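Local structure of methyl-accepting chemotaxis protein, putative (Geobacter sulfurreducens, 3OOV) at residues 85-90 / 141-146. The protein is a putative methyl-accepting chemotaxis protein whose crystallised part contains a GAF domain, and probably takes part in chemotactic signalling. Sequence-based numbering, arbitrary orientation.
Sequences VYMIDD and LNDTDV
The CA atoms of Val85 and Val146 lie 7.9 Å apart, Val85 just before strand 86-88, the outermost strand of the antiparallel GAF-domain sheet within this chain, and Val146 in the first turn of helix 143-167. No hydrogen bond joins the segments, and side chains bridge the gap. Val85 and Val146 reach toward each other tip to tip, CG1 to CG1 at 3.9 Å; branched and apolar, each valine can extend a methyl into a gap bridged without polar groups. Further along, Met87, a selenomethionine, spans a similar gap, its long flexible chain touching several residues of 141-146 at once. With CG between the backbone N and the carbonyl carbon (chi1 49°) and a bend at chi3, SE comes to lie across Val146, 3.7 Å from its CG2, while CE rests against the backbone of 141-142, 3.5 Å from Leu141 O. Val116 of the neighbouring strand 115-122 packs against Val85, Met87 and Leu141, tying the contact to the sheet. Asp143 crosses Met87 at about a right angle, bringing OD1 to 3.4 Å from SE; that oxygen also forms a salt bridge with Lys150 of the second subunit, whose side chain packs on Met87 as well. The contact thus borders the dimer interface, and Gln84 of the second subunit accepts a hydrogen bond from Met87 N. The helix start is held by a capping box. Asn142, with a short side chain able to fold back over the first turn, receives Asp145 N and the Thr144 hydroxyl on OD1, the former in the carbonyl plane. Asp145 is salt-bridged to Arg139 and returns the cap: its OD2 accepts Asn142 N through the anti lone pair at 2.8 Å, in a nearly straight bond of 176°.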
loop_
_atom_site.group_PDB
_atom_site.type_symbol
_atom_site.label_atom_id
_atom_site.label_comp_id
_atom_site.label_asym_id
_atom_site.label_seq_id
_atom_site.Cartn_x
_atom_site.Cartn_y
_atom_site.Cartn_z
ATOM N N VAL A 85 2.734 2.538 1.259
ATOM C CA VAL A 85 2.385 3.351 0.068
ATOM C C VAL A 85 0.888 3.553 0.077
ATOM O O VAL A 85 0.112 2.548 0.172
ATOM C CB VAL A 85 2.825 2.675 -1.222
ATOM C CG1 VAL A 85 2.394 3.518 -2.475
ATOM C CG2 VAL A 85 4.335 2.467 -1.213
ATOM N N TYR A 86 0.472 4.821 0.041
ATOM C CA TYR A 86 -0.946 5.178 -0.119
ATOM C C TYR A 86 -1.124 5.731 -1.516
ATOM O O TYR A 86 -0.520 6.742 -1.864
ATOM C CB TYR A 86 -1.465 6.194 0.917
ATOM C CG TYR A 86 -1.826 5.539 2.246
ATOM C CD1 TYR A 86 -3.124 5.105 2.526
ATOM C CD2 TYR A 86 -0.829 5.301 3.224
ATOM C CE1 TYR A 86 -3.436 4.506 3.801
ATOM C CE2 TYR A 86 -1.119 4.636 4.453
ATOM C CZ TYR A 86 -2.410 4.261 4.738
ATOM O OH TYR A 86 -2.634 3.608 5.961
HETATM N N MSE A 87 -1.897 5.044 -2.338
HETATM C CA MSE A 87 -2.121 5.562 -3.660
HETATM C C MSE A 87 -3.542 6.045 -3.727
HETATM O O MSE A 87 -4.473 5.274 -3.516
HETATM C CB MSE A 87 -1.676 4.607 -4.775
HETATM C CG MSE A 87 -2.113 3.179 -4.699
HETATM SE SE MSE A 87 -1.218 2.139 -6.179
HETATM C CE MSE A 87 -1.395 3.461 -7.577
ATOM N N ILE A 88 -3.689 7.365 -3.826
ATOM C CA ILE A 88 -4.966 8.010 -3.587
ATOM C C ILE A 88 -5.421 8.623 -4.919
ATOM O O ILE A 88 -4.920 9.657 -5.351
ATOM C CB ILE A 88 -4.885 9.089 -2.463
ATOM C CG1 ILE A 88 -4.316 8.478 -1.148
ATOM C CG2 ILE A 88 -6.286 9.705 -2.158
ATOM C CD1 ILE A 88 -5.266 7.540 -0.450
ATOM N N ASP A 89 -6.351 7.953 -5.585
ATOM C CA ASP A 89 -6.716 8.377 -6.947
ATOM C C ASP A 89 -7.588 9.630 -6.896
ATOM O O ASP A 89 -7.505 10.484 -7.779
ATOM C CB ASP A 89 -7.306 7.219 -7.792
ATOM C CG ASP A 89 -8.427 6.476 -7.101
ATOM O OD1 ASP A 89 -9.213 7.082 -6.310
ATOM O OD2 ASP A 89 -8.562 5.254 -7.382
ATOM N N ASP A 90 -8.408 9.728 -5.860
ATOM C CA ASP A 90 -9.206 10.908 -5.623
ATOM C C ASP A 90 -9.469 10.990 -4.134
ATOM O O ASP A 90 -10.177 10.158 -3.586
ATOM C CB ASP A 90 -10.557 10.823 -6.330
ATOM C CG ASP A 90 -11.296 12.152 -6.337
ATOM O OD1 ASP A 90 -11.354 12.843 -5.293
ATOM O OD2 ASP A 90 -11.839 12.517 -7.388
ATOM N N LEU A 141 -2.203 8.143 -11.153
ATOM C CA LEU A 141 -0.962 7.384 -10.988
ATOM C C LEU A 141 -1.312 5.886 -10.831
ATOM O O LEU A 141 -2.335 5.543 -10.203
ATOM C CB LEU A 141 -0.181 7.865 -9.769
ATOM C CG LEU A 141 0.410 9.271 -9.850
ATOM C CD1 LEU A 141 0.930 9.714 -8.484
ATOM C CD2 LEU A 141 1.488 9.330 -10.808
ATOM N N ASN A 142 -0.450 5.032 -11.406
ATOM C CA ASN A 142 -0.603 3.553 -11.308
ATOM C C ASN A 142 0.577 2.788 -10.662
ATOM O O ASN A 142 1.597 3.384 -10.248
ATOM C CB ASN A 142 -0.938 2.941 -12.696
ATOM C CG ASN A 142 0.233 2.992 -13.710
ATOM O OD1 ASN A 142 1.432 3.118 -13.394
ATOM N ND2 ASN A 142 -0.137 2.874 -14.980
ATOM N N ASP A 143 0.437 1.463 -10.629
ATOM C CA ASP A 143 1.412 0.577 -9.983
ATOM C C ASP A 143 2.779 0.761 -10.551
ATOM O O ASP A 143 3.748 0.670 -9.821
ATOM C CB ASP A 143 0.983 -0.891 -10.088
ATOM C CG ASP A 143 -0.208 -1.235 -9.180
ATOM O OD1 ASP A 143 -0.582 -0.471 -8.243
ATOM O OD2 ASP A 143 -0.797 -2.310 -9.393
ATOM N N THR A 144 2.912 1.082 -11.834
ATOM C CA THR A 144 4.288 1.306 -12.323
ATOM C C THR A 144 4.817 2.662 -11.853
ATOM O O THR A 144 5.991 2.811 -11.697
ATOM C CB THR A 144 4.462 1.221 -13.857
ATOM O OG1 THR A 144 3.840 2.380 -14.463
ATOM C CG2 THR A 144 3.808 -0.063 -14.389
ATOM N N ASP A 145 3.938 3.649 -11.649
ATOM C CA ASP A 145 4.419 4.921 -11.102
ATOM C C ASP A 145 4.892 4.658 -9.664
ATOM O O ASP A 145 5.938 5.172 -9.286
ATOM C CB ASP A 145 3.343 6.002 -11.099
ATOM C CG ASP A 145 2.895 6.377 -12.512
ATOM O OD1 ASP A 145 3.748 6.818 -13.303
ATOM O OD2 ASP A 145 1.700 6.172 -12.791
ATOM N N VAL A 146 4.099 3.917 -8.886
ATOM C CA VAL A 146 4.469 3.510 -7.516
ATOM C C VAL A 146 5.822 2.780 -7.502
ATOM O O VAL A 146 6.659 3.120 -6.707
ATOM C CB VAL A 146 3.365 2.653 -6.824
ATOM C CG1 VAL A 146 3.923 1.889 -5.613
ATOM C CG2 VAL A 146 2.182 3.516 -6.402
#